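Local coordinates for protein putative endoribonuclease (Klebsiella pneumoniae, PDB 3LYB) that is of unproven function but is probably an endoribonuclease of the L-PSP type that cleaves RNA by hydrolysis, at residues B[23-28]-B[144-149]; B[41-46]-B[64-69]; B[98-103]-B[128-133]. One frame throughout, in Å; residues are numbered along the deposited sequence.

Contact 1: residues B[23-28]-B[144-149]; sequences FIFLSG and EATVWL
Phe23 and Trp148 meet in an edge-to-face pair, with the edge of the indole directed at one face of the phenyl ring and Trp148 CD1 3.8 Å from Phe23 CZ. CG of Phe23 lies anti to the carbonyl carbon (chi1 -78°), which carries the ring past Val147 O toward the tryptophan, and the two planes stand 55° apart. On the other face of the sheet, Ile24 forms a hydrogen-bonded antiparallel pair with Val147: Ile24 N gives to Val147 O at 2.8 Å, and Ile24 O takes Val147 N at 2.6 Å. Its CD1 reaches across to Leu149 CD2, 3.6 Å away, while its CB lies against that of Val147. Phe25 returns to the side of the sheet that carries Phe23, as a non-hydrogen-bonded partner of Thr146; here the side chains run alongside each other, and methyl CG2 of Thr146 comes 3.6 Å from Phe25 CE2. Leu26 N then binds Ala145 O (2.9 Å), and Leu26 CD1 slants over Val147 CG2 at 3.7 Å. Leu26 and Ala145 also touch helix 60-85, whereas Phe23 packs on Phe23 of a neighbouring subunit and Phe25 on its Ile95. At the far end, Gly28 passes over Glu144, whose carboxylate binds Thr126 and Lys96 of the same neighbour. This is an antiparallel ladder in the α/β fold of the YjgF-like family, with one sheet face under a helix and the other turned to neighbouring subunits.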
# COMPACT_ATOMS: atom_id res chain seq x y z
N PHE B 23 -1.87 10.84 -45.20
CA PHE B 23 -2.18 10.64 -43.80
C PHE B 23 -2.18 11.94 -43.02
O PHE B 23 -1.41 12.85 -43.29
CB PHE B 23 -1.17 9.70 -43.16
CG PHE B 23 -1.38 8.25 -43.48
CD1 PHE B 23 -2.33 7.51 -42.78
CD2 PHE B 23 -0.62 7.62 -44.46
CE1 PHE B 23 -2.52 6.16 -43.06
CE2 PHE B 23 -0.80 6.27 -44.74
CZ PHE B 23 -1.75 5.54 -44.04
N ILE B 24 -3.06 11.99 -42.03
CA ILE B 24 -3.08 13.06 -41.07
C ILE B 24 -3.00 12.45 -39.68
O ILE B 24 -3.78 11.56 -39.34
CB ILE B 24 -4.35 13.87 -41.21
CG1 ILE B 24 -4.35 14.55 -42.57
CG2 ILE B 24 -4.49 14.90 -40.06
CD1 ILE B 24 -5.72 14.74 -43.12
N PHE B 25 -2.02 12.92 -38.91
CA PHE B 25 -1.79 12.45 -37.56
C PHE B 25 -2.25 13.48 -36.55
O PHE B 25 -1.85 14.63 -36.62
CB PHE B 25 -0.32 12.15 -37.37
CG PHE B 25 0.18 11.03 -38.23
CD1 PHE B 25 0.64 11.28 -39.52
CD2 PHE B 25 0.20 9.73 -37.75
CE1 PHE B 25 1.10 10.25 -40.33
CE2 PHE B 25 0.65 8.67 -38.56
CZ PHE B 25 1.11 8.94 -39.85
N LEU B 26 -3.10 13.07 -35.61
CA LEU B 26 -3.48 13.95 -34.51
C LEU B 26 -2.60 13.72 -33.31
O LEU B 26 -2.17 12.60 -33.05
CB LEU B 26 -4.96 13.79 -34.13
CG LEU B 26 -5.95 14.63 -34.93
CD1 LEU B 26 -6.09 14.04 -36.31
CD2 LEU B 26 -7.30 14.67 -34.28
N SER B 27 -2.31 14.79 -32.59
CA SER B 27 -1.83 14.67 -31.23
C SER B 27 -2.89 13.97 -30.40
O SER B 27 -4.09 14.12 -30.68
CB SER B 27 -1.59 16.06 -30.67
OG SER B 27 -0.46 16.62 -31.28
N GLY B 28 -2.46 13.21 -29.38
CA GLY B 28 -3.41 12.60 -28.41
C GLY B 28 -4.26 13.70 -27.83
O GLY B 28 -3.76 14.77 -27.48
N GLU B 144 -5.84 9.03 -29.27
CA GLU B 144 -4.94 9.46 -30.34
C GLU B 144 -5.50 8.96 -31.66
O GLU B 144 -5.84 7.80 -31.79
CB GLU B 144 -3.53 8.91 -30.10
CG GLU B 144 -2.50 9.24 -31.19
CD GLU B 144 -1.32 8.27 -31.19
OE1 GLU B 144 -0.53 8.29 -30.23
OE2 GLU B 144 -1.17 7.47 -32.16
N ALA B 145 -5.59 9.84 -32.64
CA ALA B 145 -6.25 9.52 -33.89
C ALA B 145 -5.30 9.59 -35.07
O ALA B 145 -4.46 10.49 -35.17
CB ALA B 145 -7.45 10.44 -34.11
N THR B 146 -5.44 8.64 -35.96
CA THR B 146 -4.76 8.72 -37.24
C THR B 146 -5.77 8.70 -38.41
O THR B 146 -6.72 7.91 -38.43
CB THR B 146 -3.70 7.63 -37.36
OG1 THR B 146 -2.85 7.71 -36.21
CG2 THR B 146 -2.87 7.85 -38.60
N VAL B 147 -5.55 9.60 -39.36
CA VAL B 147 -6.48 9.82 -40.46
C VAL B 147 -5.88 9.44 -41.83
O VAL B 147 -4.72 9.76 -42.11
CB VAL B 147 -6.98 11.28 -40.46
CG1 VAL B 147 -8.29 11.37 -41.16
CG2 VAL B 147 -7.19 11.77 -39.05
N TRP B 148 -6.65 8.73 -42.64
CA TRP B 148 -6.32 8.54 -44.07
C TRP B 148 -7.25 9.35 -44.93
O TRP B 148 -8.46 9.15 -44.94
CB TRP B 148 -6.39 7.07 -44.47
CG TRP B 148 -5.80 6.75 -45.85
CD1 TRP B 148 -4.50 6.88 -46.25
CD2 TRP B 148 -6.51 6.20 -46.97
NE1 TRP B 148 -4.35 6.44 -47.54
CE2 TRP B 148 -5.57 6.03 -48.02
CE3 TRP B 148 -7.84 5.82 -47.19
CZ2 TRP B 148 -5.92 5.51 -49.27
CZ3 TRP B 148 -8.20 5.30 -48.44
CH2 TRP B 148 -7.24 5.15 -49.47
N LEU B 149 -6.65 10.28 -45.67
CA LEU B 149 -7.39 11.29 -46.40
C LEU B 149 -6.54 11.78 -47.58
O LEU B 149 -5.80 12.78 -47.43
CB LEU B 149 -7.70 12.44 -45.45
CG LEU B 149 -8.78 13.44 -45.81
CD1 LEU B 149 -10.12 12.74 -46.05
CD2 LEU B 149 -8.91 14.48 -44.71

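Contact 2: residues B[41-46]-B[64-69]; sequences NGFQDV and AKQGPI. With CA (calcium ion), chain F.
In the loop that carries a calcium site ahead of helix 48-54, Phe43 lies against Gly67 of helix 60-85. The Gly67 CA sits over one face of the phenyl ring in a CH-pi contact, 3.8 Å from the Phe43 ring centroid and 16° off the ring normal. At the rim of the same ring, near its plane, the amide of Gln66 approaches with its plane nearly perpendicular to the ring, NE2 being 4.1 Å from Phe43 CZ. That amide nitrogen is held by Asp63 and by the carbonyl of Gly55. Phe43 opens a short 3-10 turn, in which Asp45 N binds Gly42 O at 3.0 Å, and the helix answering it is kinked: with Pro68 in the chain, the nitrogens of Pro68 and Ile69 make no bond to the preceding turn. The proline ring edges up to the loop backbone, its CG 3.2 Å from Asn41 O, while Gly42 passes close to the Gly67 carbonyl. Asn41 and Asp45 carry the metal, Asn41 through OD1 and Asp45 through OD1 at 2.8 Å from the calcium ion. The other carboxylate oxygen, Asp45 OD2, receives Asn41 N at 3.0 Å on its anti side.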
# COMPACT_ATOMS: atom_id res chain seq x y z
N ASN B 41 -15.52 17.66 -16.32
CA ASN B 41 -15.69 16.84 -15.11
C ASN B 41 -17.04 16.15 -14.90
O ASN B 41 -17.22 15.40 -13.95
CB ASN B 41 -15.21 17.57 -13.84
CG ASN B 41 -15.95 18.88 -13.59
OD1 ASN B 41 -16.22 19.69 -14.50
ND2 ASN B 41 -16.26 19.13 -12.32
N GLY B 42 -17.97 16.38 -15.81
CA GLY B 42 -19.28 15.76 -15.71
C GLY B 42 -20.22 16.34 -16.73
O GLY B 42 -19.80 17.14 -17.57
N PHE B 43 -21.49 15.93 -16.64
CA PHE B 43 -22.55 16.33 -17.58
C PHE B 43 -22.72 17.83 -17.81
O PHE B 43 -22.96 18.28 -18.94
CB PHE B 43 -23.89 15.74 -17.17
CG PHE B 43 -24.01 14.29 -17.45
CD1 PHE B 43 -23.65 13.78 -18.69
CD2 PHE B 43 -24.49 13.42 -16.48
CE1 PHE B 43 -23.78 12.42 -18.97
CE2 PHE B 43 -24.61 12.06 -16.75
CZ PHE B 43 -24.25 11.56 -18.00
N GLN B 44 -22.59 18.59 -16.73
CA GLN B 44 -22.70 20.04 -16.78
C GLN B 44 -21.75 20.69 -17.79
O GLN B 44 -21.97 21.82 -18.21
CB GLN B 44 -22.54 20.65 -15.38
CG GLN B 44 -23.58 20.14 -14.34
CD GLN B 44 -25.04 20.53 -14.68
OE1 GLN B 44 -25.31 21.67 -15.08
NE2 GLN B 44 -25.97 19.58 -14.53
N ASP B 45 -20.72 19.97 -18.22
CA ASP B 45 -19.79 20.53 -19.21
C ASP B 45 -20.14 20.17 -20.66
O ASP B 45 -19.39 20.50 -21.58
CB ASP B 45 -18.34 20.16 -18.90
CG ASP B 45 -17.85 20.74 -17.57
OD1 ASP B 45 -17.95 21.99 -17.36
OD2 ASP B 45 -17.36 19.94 -16.74
N VAL B 46 -21.26 19.51 -20.87
CA VAL B 46 -21.64 19.16 -22.23
C VAL B 46 -23.03 19.67 -22.61
O VAL B 46 -23.89 19.89 -21.74
CB VAL B 46 -21.52 17.62 -22.52
CG1 VAL B 46 -20.11 17.09 -22.17
CG2 VAL B 46 -22.64 16.81 -21.83
N ALA B 64 -23.68 11.34 -11.16
CA ALA B 64 -22.38 11.69 -10.59
C ALA B 64 -21.31 10.65 -10.90
O ALA B 64 -20.19 11.01 -11.22
CB ALA B 64 -22.49 11.89 -9.09
N LYS B 65 -21.67 9.37 -10.83
CA LYS B 65 -20.76 8.28 -11.14
C LYS B 65 -20.44 8.10 -12.64
O LYS B 65 -19.27 7.89 -12.98
CB LYS B 65 -21.28 6.96 -10.57
CG LYS B 65 -21.27 6.88 -9.06
CD LYS B 65 -19.89 7.15 -8.54
CE LYS B 65 -19.78 6.82 -7.09
NZ LYS B 65 -18.45 7.27 -6.56
N GLN B 66 -21.44 8.20 -13.52
CA GLN B 66 -21.22 8.02 -14.97
C GLN B 66 -20.86 9.30 -15.72
O GLN B 66 -20.19 9.26 -16.76
CB GLN B 66 -22.41 7.30 -15.64
CG GLN B 66 -23.77 7.95 -15.46
CD GLN B 66 -24.81 7.46 -16.48
OE1 GLN B 66 -24.59 6.51 -17.23
NE2 GLN B 66 -25.95 8.13 -16.50
N GLY B 67 -21.27 10.43 -15.17
CA GLY B 67 -21.05 11.73 -15.79
C GLY B 67 -19.65 12.00 -16.27
O GLY B 67 -19.46 12.44 -17.42
N PRO B 68 -18.64 11.76 -15.42
CA PRO B 68 -17.31 12.25 -15.83
C PRO B 68 -16.68 11.50 -17.01
O PRO B 68 -16.13 12.13 -17.94
CB PRO B 68 -16.49 12.13 -14.55
CG PRO B 68 -17.54 12.24 -13.44
CD PRO B 68 -18.68 11.44 -13.98
N ILE B 69 -16.77 10.17 -17.01
CA ILE B 69 -16.23 9.39 -18.12
C ILE B 69 -17.01 9.64 -19.43
O ILE B 69 -16.39 9.73 -20.51
CB ILE B 69 -16.12 7.89 -17.76
CG1 ILE B 69 -15.48 7.07 -18.88
CG2 ILE B 69 -17.46 7.32 -17.45
CD1 ILE B 69 -14.19 7.65 -19.46
CA CA F . -16.50 22.07 -14.96

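Contact 3: residues B[98-103]-B[128-133]; sequences VQYFRN and VQVSEM. With CA (calcium ion), chain G.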
# COMPACT_ATOMS: atom_id res chain seq x y z
N VAL B 98 -5.86 5.16 -30.88
CA VAL B 98 -5.20 4.63 -29.68
C VAL B 98 -5.86 5.28 -28.46
O VAL B 98 -5.85 6.50 -28.31
CB VAL B 98 -3.64 4.76 -29.70
CG1 VAL B 98 -3.05 4.11 -28.47
CG2 VAL B 98 -3.05 4.09 -30.93
N GLN B 99 -6.46 4.44 -27.61
CA GLN B 99 -7.21 4.93 -26.46
C GLN B 99 -6.60 4.53 -25.12
O GLN B 99 -6.43 3.35 -24.83
CB GLN B 99 -8.65 4.44 -26.55
CG GLN B 99 -9.40 4.99 -27.77
CD GLN B 99 -10.13 3.90 -28.52
OE1 GLN B 99 -11.26 4.09 -28.92
NE2 GLN B 99 -9.48 2.76 -28.72
N TYR B 100 -6.31 5.53 -24.30
CA TYR B 100 -5.62 5.39 -23.03
C TYR B 100 -6.55 5.68 -21.86
O TYR B 100 -7.13 6.76 -21.78
CB TYR B 100 -4.47 6.38 -22.99
CG TYR B 100 -3.41 6.20 -24.06
CD1 TYR B 100 -2.44 5.20 -23.93
CD2 TYR B 100 -3.35 7.03 -25.18
CE1 TYR B 100 -1.47 5.02 -24.88
CE2 TYR B 100 -2.36 6.87 -26.16
CZ TYR B 100 -1.41 5.86 -25.99
OH TYR B 100 -0.41 5.65 -26.92
N PHE B 101 -6.67 4.73 -20.94
CA PHE B 101 -7.53 4.88 -19.78
C PHE B 101 -6.76 4.84 -18.49
O PHE B 101 -5.78 4.11 -18.37
CB PHE B 101 -8.51 3.72 -19.68
CG PHE B 101 -9.54 3.67 -20.76
CD1 PHE B 101 -9.20 3.27 -22.05
CD2 PHE B 101 -10.87 3.99 -20.47
CE1 PHE B 101 -10.18 3.20 -23.04
CE2 PHE B 101 -11.86 3.91 -21.46
CZ PHE B 101 -11.51 3.52 -22.76
N ARG B 102 -7.24 5.58 -17.50
CA ARG B 102 -6.81 5.39 -16.13
C ARG B 102 -7.45 4.15 -15.52
O ARG B 102 -6.93 3.59 -14.57
CB ARG B 102 -7.17 6.62 -15.28
CG ARG B 102 -6.16 7.73 -15.47
CD ARG B 102 -6.11 8.70 -14.35
NE ARG B 102 -5.40 8.16 -13.21
CZ ARG B 102 -5.84 8.21 -11.95
NH1 ARG B 102 -6.98 8.82 -11.65
NH2 ARG B 102 -5.10 7.68 -10.98
N ASN B 103 -8.58 3.73 -16.06
CA ASN B 103 -9.36 2.63 -15.47
C ASN B 103 -10.24 1.93 -16.51
O ASN B 103 -11.28 2.46 -16.89
CB ASN B 103 -10.25 3.17 -14.35
CG ASN B 103 -10.88 2.07 -13.55
OD1 ASN B 103 -11.20 0.99 -14.05
ND2 ASN B 103 -11.05 2.34 -12.28
N VAL B 128 -5.58 0.63 -23.81
CA VAL B 128 -4.79 0.25 -22.63
C VAL B 128 -5.06 1.11 -21.39
O VAL B 128 -5.39 2.30 -21.50
CB VAL B 128 -3.28 0.27 -22.91
CG1 VAL B 128 -2.92 -0.80 -23.95
CG2 VAL B 128 -2.79 1.69 -23.30
N GLN B 129 -4.87 0.50 -20.22
CA GLN B 129 -4.93 1.21 -18.96
C GLN B 129 -3.53 1.67 -18.59
O GLN B 129 -2.62 0.85 -18.34
CB GLN B 129 -5.52 0.36 -17.85
CG GLN B 129 -5.65 1.12 -16.53
CD GLN B 129 -6.47 0.38 -15.47
OE1 GLN B 129 -7.55 -0.16 -15.74
NE2 GLN B 129 -5.97 0.38 -14.27
N VAL B 130 -3.36 2.98 -18.54
CA VAL B 130 -2.11 3.57 -18.08
C VAL B 130 -2.32 4.23 -16.72
O VAL B 130 -3.41 4.21 -16.20
CB VAL B 130 -1.53 4.54 -19.14
CG1 VAL B 130 -1.44 3.83 -20.53
CG2 VAL B 130 -2.37 5.79 -19.23
N SER B 131 -1.27 4.81 -16.14
CA SER B 131 -1.38 5.41 -14.82
C SER B 131 -1.99 6.78 -14.89
O SER B 131 -2.87 7.10 -14.11
CB SER B 131 -0.02 5.53 -14.13
OG SER B 131 0.71 4.31 -14.19
N GLU B 132 -1.55 7.60 -15.83
CA GLU B 132 -1.96 8.98 -15.79
C GLU B 132 -1.83 9.61 -17.17
O GLU B 132 -1.04 9.14 -17.98
CB GLU B 132 -1.11 9.74 -14.76
CG GLU B 132 -1.80 10.91 -14.20
CD GLU B 132 -1.07 11.54 -13.05
OE1 GLU B 132 -0.68 10.84 -12.08
OE2 GLU B 132 -0.90 12.78 -13.09
N MSE B 133 -2.62 10.66 -17.43
CA MSE B 133 -2.42 11.53 -18.60
C MSE B 133 -2.29 12.97 -18.14
O MSE B 133 -2.60 13.28 -17.00
CB MSE B 133 -3.56 11.40 -19.61
CG MSE B 133 -3.62 10.06 -20.30
SE MSE B 133 -4.46 8.62 -19.29
CE MSE B 133 -6.33 9.06 -19.47
CA CA G . 0.50 12.25 -10.06
O HOH W 1 -1.79 11.84 -9.12
O HOH W 2 2.11 13.37 -8.67
O HOH W 3 1.23 9.99 -10.18
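Phe101 O is approached twice from segment 128-133, by Val130 N in a hydrogen bond of 2.7 Å and by Gln129 CA in a CA-H...O contact of 3.1 Å. Farther back along the strand, Phe101 N binds Val128 O at 2.8 Å, and Val128 N binds Gln99 O, giving a parallel ladder in which Tyr100 pairs with Val128 and Phe101 with Gln129. Tyr100 and Val128 lie side by side, Val128 CG2 3.6 Å from Tyr100 CD1, and Val130 CG1 meets the same ring carbon at an oblique angle. Where the strands end, Arg102 takes over. Its chain bends at chi3 (76°), bringing NE back to Ser131 O at 2.9 Å, with the oxygen in the guanidinium plane and the bond nearly straight (165°). The bent chain of Met133, a selenomethionine, sets CE 3.4 Å from Tyr100 O. Gln129 extends fully beside Asn103, and its OE1 is held by Leu104 N. The pair of strands belongs to the beta-alpha-beta unit of strand 94-101, helix 107-115 and strand 124-129, and residues 128-129 and 132-133 each join ladders of neighbouring subunits. Glu132 OE1 holds a calcium ion that also carries three waters. Arg102 thus bonds to a backbone carbonyl and Glu132 to a metal, their charged atoms not in contact, and the two segments are joined by backbone and carbonyl bonds and not by a salt bridge.

Contacts 1 and 3 are buried and belong to one sheet, joined where strand 141-148 lies beside strand 94-101: Glu144 N comes 2.7 Å from Val98 O, a probable hydrogen bond. Contact 1 is antiparallel and contact 3 parallel, and both reach the same neighbouring subunit. Contact 2 is only partly buried and lies on the other side of the chain's centre from contact 1; it fastens a loop to a helix without any hydrogen bond between the segments. Backbone ladders thus rule the sheet, while ring, glycine and proline surfaces rule the loop. Calcium occurs at contacts 2 and 3 in different settings, with two protein ligands at one and a single glutamate with waters at the other.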